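Local structure of probable porin (4FT6) at residues Y96-V101 with T135-M140; R157-R162 with D166-S171. The protein probably forms a passive channel across the bacterial outer membrane, as a beta-barrel porin of the OprD family that lets small solutes through. All blocks are in the same frame, centred on the assembly; numbering follows the deposited sequence.

Both contacts lie on the same side of the OprD-family barrel, their centres about 9 Å apart, and both touch the same maltoside detergent. Contact 1 is buried but small: it brings an arginine of strand 95-107 to strand 135-137, which is not its sheet neighbour there, and its polar groups meet through a shared carboxylate. Contact 2 is partly buried and larger, a local hairpin closing in which strand 149-160 pairs with the short strand 168-169 through backbone hydrogen bonds, a leucine pair and a water. Strand 135-137 pairs with strand 149-160, and Gln137 ties the two contacts together, its OE1 accepting a probable hydrogen bond from Ser158 OG.

Contact 1: Y96-V101 with T135-M140; sequences YARLGV and TFQGGM. With C8E ((hydroxyethyloxy)tri(ethyloxy)octane), chain D; DMU (decyl-beta-D-maltopyranoside), chain F.
Arg98 reaches from strand 95-107 toward Thr135 and Gln137, its chain extended from CG as far as NE. Arg98 and Thr135 run alongside each other head to tail, with Arg98 NE 3.9 Å from Thr135 OG1. Gln137, bent at chi2, meets the arginine end from strand 135-137 and places NE2 3.3 Å from Arg98 NH2; the guanidinium and amide planes stand 57° apart. Both Gln137 NE2 and Thr135 OG1 approach the guanidinium obliquely, and its NH1 lies 3.4 Å from DMU O55. The NH2-NE2 pair sets two donors together, so it is not a hydrogen bond. What reconciles them is Glu116, whose OE2 takes Arg98 NE in a salt bridge and also Thr135 OG1, while its OE1 takes Gln137 NE2. Ser158 OG holds Gln137 OE1, so both ends of the amide are engaged and its flip is set; Ser165 O receives Arg98 NH1. In this OprD-family beta-barrel the main chain of Arg98 pairs with Gln67 of strand 58-71, and nearby Leu99 N donates to the maltoside, 2.8 Å to DMU O49. Detergent continues along the strand: Leu99 CD2 lies 3.5 Å from C10 of the C8E molecule, and Val101 CG1 is 3.6 Å from C5 in its alkyl tail.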
ATOM      1  N   TYR A  96      17.773   2.059 -12.062  1.00 59.77           N
ATOM      2  CA  TYR A  96      16.820   1.162 -12.699  1.00 53.01           C
ATOM      3  C   TYR A  96      15.656   1.972 -13.254  1.00 56.16           C
ATOM      4  O   TYR A  96      15.300   3.031 -12.723  1.00 61.34           O
ATOM      5  CB  TYR A  96      16.340   0.080 -11.734  1.00 54.07           C
ATOM      6  CG  TYR A  96      15.596   0.580 -10.499  1.00 66.02           C
ATOM      7  CD1 TYR A  96      16.208   1.416  -9.568  1.00 61.09           C
ATOM      8  CD2 TYR A  96      14.288   0.176 -10.245  1.00 67.59           C
ATOM      9  CE1 TYR A  96      15.530   1.845  -8.436  1.00 66.74           C
ATOM     10  CE2 TYR A  96      13.605   0.604  -9.115  1.00 65.42           C
ATOM     11  CZ  TYR A  96      14.230   1.433  -8.215  1.00 69.89           C
ATOM     12  OH  TYR A  96      13.558   1.855  -7.092  1.00 69.77           O
ATOM     13  N   ALA A  97      15.073   1.488 -14.337  1.00 54.73           N
ATOM     14  CA  ALA A  97      14.012   2.229 -14.987  1.00 59.61           C
ATOM     15  C   ALA A  97      12.952   1.267 -15.462  1.00 64.60           C
ATOM     16  O   ALA A  97      13.171   0.048 -15.531  1.00 56.95           O
ATOM     17  CB  ALA A  97      14.543   3.058 -16.138  1.00 53.52           C
ATOM     18  N   ARG A  98      11.783   1.812 -15.761  1.00 61.80           N
ATOM     19  CA  ARG A  98      10.703   0.988 -16.259  1.00 51.66           C
ATOM     20  C   ARG A  98       9.714   1.863 -17.016  1.00 55.79           C
ATOM     21  O   ARG A  98       9.491   3.029 -16.667  1.00 63.19           O
ATOM     22  CB  ARG A  98      10.017   0.273 -15.105  1.00 61.93           C
ATOM     23  CG  ARG A  98       9.158  -0.881 -15.543  1.00 70.64           C
ATOM     24  CD  ARG A  98       8.425  -1.540 -14.383  1.00 65.59           C
ATOM     25  NE  ARG A  98       7.315  -2.321 -14.923  1.00 59.45           N
ATOM     26  CZ  ARG A  98       7.461  -3.494 -15.519  1.00 55.66           C
ATOM     27  NH1 ARG A  98       8.669  -4.037 -15.622  1.00 47.07           N
ATOM     28  NH2 ARG A  98       6.398  -4.126 -16.001  1.00 64.42           N
ATOM     29  N   LEU A  99       9.131   1.310 -18.066  1.00 54.62           N
ATOM     30  CA  LEU A  99       8.188   2.054 -18.866  1.00 58.17           C
ATOM     31  C   LEU A  99       7.078   1.110 -19.295  1.00 64.92           C
ATOM     32  O   LEU A  99       7.330   0.099 -19.949  1.00 67.91           O
ATOM     33  CB  LEU A  99       8.892   2.633 -20.085  1.00 59.56           C
ATOM     34  CG  LEU A  99       8.112   3.585 -20.997  1.00 64.15           C
ATOM     35  CD1 LEU A  99       7.467   4.687 -20.171  1.00 53.40           C
ATOM     36  CD2 LEU A  99       9.045   4.174 -22.081  1.00 64.37           C
ATOM     37  N   GLY A 100       5.853   1.420 -18.897  1.00 61.97           N
ATOM     38  CA  GLY A 100       4.721   0.626 -19.325  1.00 67.01           C
ATOM     39  C   GLY A 100       3.617   1.479 -19.922  1.00 66.60           C
ATOM     40  O   GLY A 100       3.301   2.567 -19.414  1.00 63.01           O
ATOM     41  N   VAL A 101       3.025   0.987 -21.003  1.00 59.33           N
ATOM     42  CA  VAL A 101       1.904   1.680 -21.618  1.00 57.97           C
ATOM     43  C   VAL A 101       0.603   1.072 -21.080  1.00 56.04           C
ATOM     44  O   VAL A 101       0.605  -0.054 -20.585  1.00 55.79           O
ATOM     45  CB  VAL A 101       1.959   1.558 -23.157  1.00 53.44           C
ATOM     46  CG1 VAL A 101       1.474   0.178 -23.600  1.00 49.61           C
ATOM     47  CG2 VAL A 101       1.120   2.629 -23.805  1.00 60.74           C
ATOM     48  N   THR A 135       3.899  -2.174  -9.478  1.00 50.21           N
ATOM     49  CA  THR A 135       2.884  -2.119 -10.527  1.00 48.15           C
ATOM     50  C   THR A 135       2.417  -3.511 -10.872  1.00 51.28           C
ATOM     51  O   THR A 135       3.119  -4.490 -10.605  1.00 52.18           O
ATOM     52  CB  THR A 135       3.399  -1.456 -11.811  1.00 47.57           C
ATOM     53  OG1 THR A 135       4.691  -1.983 -12.118  1.00 54.62           O
ATOM     54  CG2 THR A 135       3.478   0.056 -11.663  1.00 42.41           C
ATOM     55  N   PHE A 136       1.239  -3.606 -11.479  1.00 47.63           N
ATOM     56  CA  PHE A 136       0.787  -4.904 -11.935  1.00 46.29           C
ATOM     57  C   PHE A 136       0.548  -4.936 -13.447  1.00 51.40           C
ATOM     58  O   PHE A 136       0.387  -3.896 -14.089  1.00 53.52           O
ATOM     59  CB  PHE A 136      -0.455  -5.297 -11.168  1.00 54.37           C
ATOM     60  CG  PHE A 136      -0.170  -5.757  -9.784  1.00 61.25           C
ATOM     61  CD1 PHE A 136       0.127  -4.847  -8.771  1.00 54.00           C
ATOM     62  CD2 PHE A 136      -0.160  -7.119  -9.492  1.00 60.29           C
ATOM     63  CE1 PHE A 136       0.415  -5.303  -7.478  1.00 47.90           C
ATOM     64  CE2 PHE A 136       0.124  -7.579  -8.206  1.00 51.01           C
ATOM     65  CZ  PHE A 136       0.405  -6.676  -7.202  1.00 48.86           C
ATOM     66  N   GLN A 137       0.529  -6.132 -14.018  1.00 44.33           N
ATOM     67  CA  GLN A 137       0.269  -6.244 -15.431  1.00 48.61           C
ATOM     68  C   GLN A 137      -0.950  -7.093 -15.644  1.00 53.13           C
ATOM     69  O   GLN A 137      -0.970  -8.280 -15.275  1.00 55.89           O
ATOM     70  CB  GLN A 137       1.452  -6.867 -16.176  1.00 48.39           C
ATOM     71  CG  GLN A 137       2.654  -5.960 -16.245  1.00 50.21           C
ATOM     72  CD  GLN A 137       3.354  -5.864 -14.913  1.00 61.46           C
ATOM     73  OE1 GLN A 137       3.701  -6.890 -14.324  1.00 65.09           O
ATOM     74  NE2 GLN A 137       3.535  -4.637 -14.405  1.00 59.10           N
ATOM     75  N   GLY A 138      -1.953  -6.489 -16.275  1.00 49.88           N
ATOM     76  CA  GLY A 138      -3.167  -7.196 -16.628  1.00 49.90           C
ATOM     77  C   GLY A 138      -4.216  -6.205 -17.085  1.00 56.39           C
ATOM     78  O   GLY A 138      -3.916  -5.311 -17.892  1.00 55.90           O
ATOM     79  N   GLY A 139      -5.436  -6.353 -16.572  1.00 48.78           N
ATOM     80  CA  GLY A 139      -6.552  -5.567 -17.047  1.00 52.48           C
ATOM     81  C   GLY A 139      -7.555  -5.335 -15.938  1.00 61.25           C
ATOM     82  O   GLY A 139      -7.859  -6.251 -15.154  1.00 57.31           O
ATOM     83  N   MET A 140      -8.076  -4.113 -15.861  1.00 58.75           N
ATOM     84  CA  MET A 140      -9.046  -3.792 -14.828  1.00 60.90           C
ATOM     85  C   MET A 140     -10.318  -3.229 -15.417  1.00 65.24           C
ATOM     86  O   MET A 140     -10.296  -2.349 -16.289  1.00 71.53           O
ATOM     87  CB  MET A 140      -8.474  -2.791 -13.818  1.00 63.91           C
ATOM     88  CG  MET A 140      -7.244  -3.277 -13.090  1.00 65.01           C
ATOM     89  SD  MET A 140      -6.518  -1.949 -12.114  1.00 73.74           S
ATOM     90  CE  MET A 140      -7.688  -1.891 -10.758  1.00 46.35           C
TER
HETATM   91  C1  C8E D 403       3.362  -2.836 -19.405  1.00 62.13           C
HETATM   92  C2  C8E D 403       3.052  -2.241 -20.783  1.00 65.33           C
HETATM   93  C3  C8E D 403       3.960  -2.809 -21.878  1.00 61.59           C
HETATM   94  C4  C8E D 403       5.092  -1.870 -22.292  1.00 60.45           C
HETATM   95  C5  C8E D 403       4.776  -1.176 -23.613  1.00 71.45           C
HETATM   96  C6  C8E D 403       5.918  -0.347 -24.191  1.00 75.11           C
HETATM   97  C7  C8E D 403       5.679   1.158 -24.104  1.00 80.44           C
HETATM   98  C8  C8E D 403       6.452   1.878 -25.210  1.00 87.45           C
HETATM   99  O9  C8E D 403       6.021   3.207 -25.439  1.00 87.10           O
HETATM  100  C10 C8E D 403       6.727   4.182 -24.696  1.00 79.96           C
HETATM  101  C11 C8E D 403       7.392   5.209 -25.614  1.00 77.38           C
HETATM  102  O12 C8E D 403       6.482   5.782 -26.531  1.00 84.73           O
HETATM  103  C13 C8E D 403       6.846   7.084 -26.947  1.00 87.45           C
HETATM  104  C14 C8E D 403       5.638   7.846 -27.484  1.00 92.06           C
HETATM  105  O15 C8E D 403       5.176   8.796 -26.546  1.00 92.49           O
HETATM  106  C1  DMU F 405      11.330  -1.846 -19.188  1.00 85.38           C
HETATM  107  C2  DMU F 405      11.250  -3.315 -18.617  1.00 87.35           C
HETATM  108  C3  DMU F 405      12.620  -4.196 -18.966  1.00101.66           C
HETATM  109  C4  DMU F 405      13.893  -3.272 -18.940  1.00 77.98           C
HETATM  110  O5  DMU F 405      13.653  -2.115 -19.683  1.00 86.47           O
HETATM  111  C6  DMU F 405      12.718  -1.289 -19.040  1.00 84.19           C
HETATM  112  O7  DMU F 405      12.787  -5.479 -18.238  1.00104.46           O
HETATM  113  O16 DMU F 405      12.837   0.055 -19.496  1.00 75.83           O
HETATM  114  C18 DMU F 405      14.131   0.594 -19.641  1.00 73.12           C
HETATM  115  C19 DMU F 405      14.105   1.983 -20.276  1.00 70.25           C
HETATM  116  C22 DMU F 405      13.014   2.829 -19.637  1.00 74.79           C
HETATM  117  C25 DMU F 405      12.771   4.061 -20.504  1.00 77.27           C
HETATM  118  C28 DMU F 405      13.033   5.311 -19.666  1.00 78.90           C
HETATM  119  C31 DMU F 405      11.696   5.905 -19.235  1.00 74.88           C
HETATM  120  C34 DMU F 405      11.881   6.488 -17.849  1.00 71.95           C
HETATM  121  C37 DMU F 405      11.094   7.769 -17.714  1.00 72.29           C
HETATM  122  C40 DMU F 405      11.041   8.172 -16.262  1.00 70.04           C
HETATM  123  C43 DMU F 405      10.866   9.659 -16.192  1.00 77.52           C
HETATM  124  O49 DMU F 405      10.407  -1.122 -18.483  1.00 86.43           O
HETATM  125  O55 DMU F 405       9.925  -3.955 -18.759  1.00 87.91           O
HETATM  126  C57 DMU F 405      15.003  -4.047 -19.540  1.00 73.43           C
HETATM  127  O61 DMU F 405      14.610  -4.380 -20.828  1.00 81.72           O
HETATM  128  C5  DMU F 405      11.343  -7.223 -17.421  1.00 95.62           C
HETATM  129  C7  DMU F 405      12.134  -8.457 -17.618  1.00101.50           C
HETATM  130  C8  DMU F 405      12.226  -8.780 -19.175  1.00107.11           C
HETATM  131  C9  DMU F 405      11.226  -7.835 -19.990  1.00125.59           C
HETATM  132  O1  DMU F 405      11.666  -6.550 -19.803  1.00119.81           O
HETATM  133  C10 DMU F 405      11.603  -6.168 -18.478  1.00105.25           C
HETATM  134  O2  DMU F 405      13.632  -8.734 -19.660  1.00108.04           O
HETATM  135  O3  DMU F 405       9.996  -7.517 -17.408  1.00 77.46           O
HETATM  136  O4  DMU F 405      11.644  -9.478 -16.813  1.00 96.29           O
HETATM  137  C11 DMU F 405      11.096  -8.081 -21.473  1.00127.62           C
HETATM  138  O6  DMU F 405      10.272  -7.097 -22.015  1.00124.00           O

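Contact 2: R157-R162 with D166-S171; sequences RSLSQR and DHQDLS. With DMU (decyl-beta-D-maltopyranoside), chain F.
A beta hairpin of the porin barrel brings Leu159, in the last part of strand 149-160, against Gln168 of the short strand 168-169. The two form an antiparallel hydrogen-bonded pair: Leu159 N donates to Gln168 O at 3.0 Å with a nearly straight N-H...O angle of 166°, and Gln168 N returns a bond to Leu159 O at 2.8 Å. Their side chains lie on the same face of the pairing, where Leu159 CD1 rests 3.6 Å from Gln168 CG. Leu170, just past the short strand, lays CD1 against the Ser158-Leu159 peptide and 3.7 Å from Leu159 CD2, while its other branch, CD2, packs against the carbonyl group of Arg157. Toward the loop end of the hairpin, chi1 at 178° swings the Ser160 hydroxyl to the far side from its own N, which brings OG within 2.6 Å of Asp166 O; the donor sits 42° out of the carbonyl plane. The same carbonyl receives a water, 2.8 Å from Asp166 O, that accepts from Gln161 N and also donates to Gln168 OE1. Beyond the pair, Gln161 reaches Gln134 and Ala283 with its amide, and Arg157 and Ser158 both face Gln137 in a classic beta bulge. Asp166 and His167 lie beside the maltoside headgroup. The hairpin has just one regular backbone pair; beyond it, Asp166 O adds a polar anchor, gripped by the Ser160 hydroxyl and the water, which tie down the loop end where strand pairing has stopped.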
ATOM      1  N   ARG A 157      -1.627 -10.802 -14.283  1.00 58.54           N
ATOM      2  CA  ARG A 157      -0.774 -11.930 -14.670  1.00 50.73           C
ATOM      3  C   ARG A 157       0.617 -11.876 -14.085  1.00 56.26           C
ATOM      4  O   ARG A 157       1.230 -12.917 -13.843  1.00 64.40           O
ATOM      5  CB  ARG A 157      -0.683 -12.039 -16.190  1.00 54.25           C
ATOM      6  CG  ARG A 157      -2.048 -12.118 -16.793  1.00 67.40           C
ATOM      7  CD  ARG A 157      -2.050 -12.573 -18.209  1.00 61.73           C
ATOM      8  NE  ARG A 157      -3.381 -13.073 -18.507  1.00 58.48           N
ATOM      9  CZ  ARG A 157      -3.715 -13.712 -19.617  1.00 59.17           C
ATOM     10  NH1 ARG A 157      -2.806 -13.935 -20.555  1.00 55.95           N
ATOM     11  NH2 ARG A 157      -4.964 -14.133 -19.771  1.00 55.10           N
ATOM     12  N   SER A 158       1.110 -10.662 -13.863  1.00 56.87           N
ATOM     13  CA  SER A 158       2.426 -10.468 -13.295  1.00 58.37           C
ATOM     14  C   SER A 158       2.495  -9.153 -12.524  1.00 59.10           C
ATOM     15  O   SER A 158       1.602  -8.303 -12.629  1.00 62.07           O
ATOM     16  CB  SER A 158       3.441 -10.398 -14.405  1.00 56.35           C
ATOM     17  OG  SER A 158       3.314  -9.132 -15.010  1.00 56.70           O
ATOM     18  N   LEU A 159       3.565  -8.993 -11.753  1.00 52.37           N
ATOM     19  CA  LEU A 159       3.803  -7.751 -11.037  1.00 55.24           C
ATOM     20  C   LEU A 159       5.240  -7.293 -11.249  1.00 57.17           C
ATOM     21  O   LEU A 159       6.094  -8.077 -11.666  1.00 57.07           O
ATOM     22  CB  LEU A 159       3.526  -7.931  -9.545  1.00 57.02           C
ATOM     23  CG  LEU A 159       4.331  -8.985  -8.765  1.00 61.52           C
ATOM     24  CD1 LEU A 159       5.768  -8.550  -8.438  1.00 57.28           C
ATOM     25  CD2 LEU A 159       3.594  -9.338  -7.470  1.00 53.86           C
ATOM     26  N   SER A 160       5.510  -6.034 -10.935  1.00 56.24           N
ATOM     27  CA  SER A 160       6.878  -5.545 -10.859  1.00 61.92           C
ATOM     28  C   SER A 160       7.060  -4.913  -9.486  1.00 61.07           C
ATOM     29  O   SER A 160       6.360  -3.948  -9.146  1.00 66.07           O
ATOM     30  CB  SER A 160       7.160  -4.508 -11.951  1.00 63.69           C
ATOM     31  OG  SER A 160       8.490  -4.011 -11.834  1.00 64.11           O
ATOM     32  N   GLN A 161       7.975  -5.459  -8.687  1.00 55.11           N
ATOM     33  CA  GLN A 161       8.196  -4.935  -7.336  1.00 58.04           C
ATOM     34  C   GLN A 161       8.754  -3.509  -7.351  1.00 65.44           C
ATOM     35  O   GLN A 161       9.312  -3.047  -8.359  1.00 60.81           O
ATOM     36  CB  GLN A 161       9.114  -5.864  -6.518  1.00 45.25           C
ATOM     37  CG  GLN A 161       8.623  -7.312  -6.374  1.00 44.64           C
ATOM     38  CD  GLN A 161       7.311  -7.445  -5.564  1.00 59.50           C
ATOM     39  OE1 GLN A 161       6.631  -6.453  -5.265  1.00 55.84           O
ATOM     40  NE2 GLN A 161       6.955  -8.686  -5.219  1.00 58.64           N
ATOM     41  N   ARG A 162       8.599  -2.821  -6.225  1.00 64.95           N
ATOM     42  CA  ARG A 162       8.985  -1.418  -6.117  1.00 64.20           C
ATOM     43  C   ARG A 162      10.461  -1.146  -6.448  1.00 62.57           C
ATOM     44  O   ARG A 162      10.793  -0.084  -6.991  1.00 63.38           O
ATOM     45  CB  ARG A 162       8.663  -0.921  -4.716  1.00 60.28           C
ATOM     46  CG  ARG A 162       9.430  -1.661  -3.634  1.00 60.96           C
ATOM     47  CD  ARG A 162       8.747  -1.506  -2.333  1.00 56.53           C
ATOM     48  NE  ARG A 162       9.400  -2.287  -1.296  1.00 63.86           N
ATOM     49  CZ  ARG A 162       9.066  -2.222  -0.018  1.00 54.00           C
ATOM     50  NH1 ARG A 162       8.100  -1.404   0.348  1.00 45.95           N
ATOM     51  NH2 ARG A 162       9.710  -2.952   0.879  1.00 50.40           N
ATOM     52  N   ASP A 166      12.149  -5.226 -13.429  1.00 66.77           N
ATOM     53  CA  ASP A 166      11.584  -6.424 -14.044  1.00 72.48           C
ATOM     54  C   ASP A 166      10.187  -6.757 -13.542  1.00 72.13           C
ATOM     55  O   ASP A 166       9.739  -6.236 -12.512  1.00 73.20           O
ATOM     56  CB  ASP A 166      12.510  -7.621 -13.805  1.00 77.69           C
ATOM     57  CG  ASP A 166      13.949  -7.328 -14.175  1.00 89.74           C
ATOM     58  OD1 ASP A 166      14.170  -6.503 -15.092  1.00 93.07           O
ATOM     59  OD2 ASP A 166      14.853  -7.924 -13.548  1.00 94.78           O
ATOM     60  N   HIS A 167       9.497  -7.621 -14.282  1.00 61.68           N
ATOM     61  CA  HIS A 167       8.254  -8.197 -13.794  1.00 60.18           C
ATOM     62  C   HIS A 167       8.438  -9.696 -13.541  1.00 58.34           C
ATOM     63  O   HIS A 167       9.372 -10.324 -14.066  1.00 52.26           O
ATOM     64  CB  HIS A 167       7.083  -7.930 -14.751  1.00 56.30           C
ATOM     65  CG  HIS A 167       7.180  -8.676 -16.048  1.00 64.74           C
ATOM     66  ND1 HIS A 167       7.008 -10.045 -16.134  1.00 64.58           N
ATOM     67  CD2 HIS A 167       7.424  -8.247 -17.296  1.00 68.05           C
ATOM     68  CE1 HIS A 167       7.170 -10.422 -17.386  1.00 68.62           C
ATOM     69  NE2 HIS A 167       7.427  -9.354 -18.118  1.00 66.21           N
ATOM     70  N   GLN A 168       7.541 -10.257 -12.734  1.00 59.92           N
ATOM     71  CA  GLN A 168       7.574 -11.678 -12.374  1.00 65.63           C
ATOM     72  C   GLN A 168       6.154 -12.204 -12.146  1.00 60.68           C
ATOM     73  O   GLN A 168       5.256 -11.423 -11.815  1.00 59.61           O
ATOM     74  CB  GLN A 168       8.391 -11.862 -11.094  1.00 59.46           C
ATOM     75  CG  GLN A 168       7.773 -11.171  -9.889  1.00 68.24           C
ATOM     76  CD  GLN A 168       8.726 -11.088  -8.701  1.00 78.69           C
ATOM     77  OE1 GLN A 168       9.368 -10.057  -8.472  1.00 80.46           O
ATOM     78  NE2 GLN A 168       8.819 -12.174  -7.942  1.00 80.06           N
ATOM     79  N   ASP A 169       5.954 -13.512 -12.319  1.00 52.06           N
ATOM     80  CA  ASP A 169       4.662 -14.119 -12.002  1.00 57.16           C
ATOM     81  C   ASP A 169       4.289 -13.863 -10.535  1.00 59.49           C
ATOM     82  O   ASP A 169       5.166 -13.616  -9.716  1.00 50.86           O
ATOM     83  CB  ASP A 169       4.682 -15.621 -12.283  1.00 56.93           C
ATOM     84  CG  ASP A 169       4.892 -15.936 -13.750  1.00 64.57           C
ATOM     85  OD1 ASP A 169       4.748 -15.021 -14.591  1.00 66.22           O
ATOM     86  OD2 ASP A 169       5.190 -17.108 -14.063  1.00 67.82           O
ATOM     87  N   LEU A 170       2.992 -13.913 -10.218  1.00 63.87           N
ATOM     88  CA  LEU A 170       2.514 -13.621  -8.867  1.00 53.97           C
ATOM     89  C   LEU A 170       2.782 -14.773  -7.891  1.00 52.31           C
ATOM     90  O   LEU A 170       2.919 -15.932  -8.305  1.00 59.54           O
ATOM     91  CB  LEU A 170       1.019 -13.320  -8.876  1.00 62.48           C
ATOM     92  CG  LEU A 170       0.465 -12.048  -9.519  1.00 65.37           C
ATOM     93  CD1 LEU A 170       1.571 -11.108  -9.942  1.00 67.39           C
ATOM     94  CD2 LEU A 170      -0.446 -12.397 -10.696  1.00 63.96           C
ATOM     95  N   SER A 171       2.878 -14.444  -6.604  1.00 47.27           N
ATOM     96  CA  SER A 171       3.127 -15.424  -5.535  1.00 53.29           C
ATOM     97  C   SER A 171       2.635 -14.793  -4.234  1.00 54.24           C
ATOM     98  O   SER A 171       2.195 -13.634  -4.244  1.00 48.40           O
ATOM     99  CB  SER A 171       4.619 -15.760  -5.444  1.00 51.14           C
ATOM    100  OG  SER A 171       5.347 -14.678  -4.901  1.00 51.92           O
TER
HETATM  101  C1  DMU F 405      11.330  -1.846 -19.188  1.00 85.38           C
HETATM  102  C2  DMU F 405      11.250  -3.315 -18.617  1.00 87.35           C
HETATM  103  C3  DMU F 405      12.620  -4.196 -18.966  1.00101.66           C
HETATM  104  C4  DMU F 405      13.893  -3.272 -18.940  1.00 77.98           C
HETATM  105  O5  DMU F 405      13.653  -2.115 -19.683  1.00 86.47           O
HETATM  106  C6  DMU F 405      12.718  -1.289 -19.040  1.00 84.19           C
HETATM  107  O7  DMU F 405      12.787  -5.479 -18.238  1.00104.46           O
HETATM  108  O16 DMU F 405      12.837   0.055 -19.496  1.00 75.83           O
HETATM  109  C18 DMU F 405      14.131   0.594 -19.641  1.00 73.12           C
HETATM  110  C19 DMU F 405      14.105   1.983 -20.276  1.00 70.25           C
HETATM  111  C22 DMU F 405      13.014   2.829 -19.637  1.00 74.79           C
HETATM  112  C25 DMU F 405      12.771   4.061 -20.504  1.00 77.27           C
HETATM  113  C28 DMU F 405      13.033   5.311 -19.666  1.00 78.90           C
HETATM  114  C31 DMU F 405      11.696   5.905 -19.235  1.00 74.88           C
HETATM  115  C34 DMU F 405      11.881   6.488 -17.849  1.00 71.95           C
HETATM  116  C37 DMU F 405      11.094   7.769 -17.714  1.00 72.29           C
HETATM  117  C40 DMU F 405      11.041   8.172 -16.262  1.00 70.04           C
HETATM  118  C43 DMU F 405      10.866   9.659 -16.192  1.00 77.52           C
HETATM  119  O49 DMU F 405      10.407  -1.122 -18.483  1.00 86.43           O
HETATM  120  O55 DMU F 405       9.925  -3.955 -18.759  1.00 87.91           O
HETATM  121  C57 DMU F 405      15.003  -4.047 -19.540  1.00 73.43           C
HETATM  122  O61 DMU F 405      14.610  -4.380 -20.828  1.00 81.72           O
HETATM  123  C5  DMU F 405      11.343  -7.223 -17.421  1.00 95.62           C
HETATM  124  C7  DMU F 405      12.134  -8.457 -17.618  1.00101.50           C
HETATM  125  C8  DMU F 405      12.226  -8.780 -19.175  1.00107.11           C
HETATM  126  C9  DMU F 405      11.226  -7.835 -19.990  1.00125.59           C
HETATM  127  O1  DMU F 405      11.666  -6.550 -19.803  1.00119.81           O
HETATM  128  C10 DMU F 405      11.603  -6.168 -18.478  1.00105.25           C
HETATM  129  O2  DMU F 405      13.632  -8.734 -19.660  1.00108.04           O
HETATM  130  O3  DMU F 405       9.996  -7.517 -17.408  1.00 77.46           O
HETATM  131  O4  DMU F 405      11.644  -9.478 -16.813  1.00 96.29           O
HETATM  132  C11 DMU F 405      11.096  -8.081 -21.473  1.00127.62           C
HETATM  133  O6  DMU F 405      10.272  -7.097 -22.015  1.00124.00           O
HETATM  134  O   HOH W   1       9.632  -7.087  -9.815  1.00 59.26           O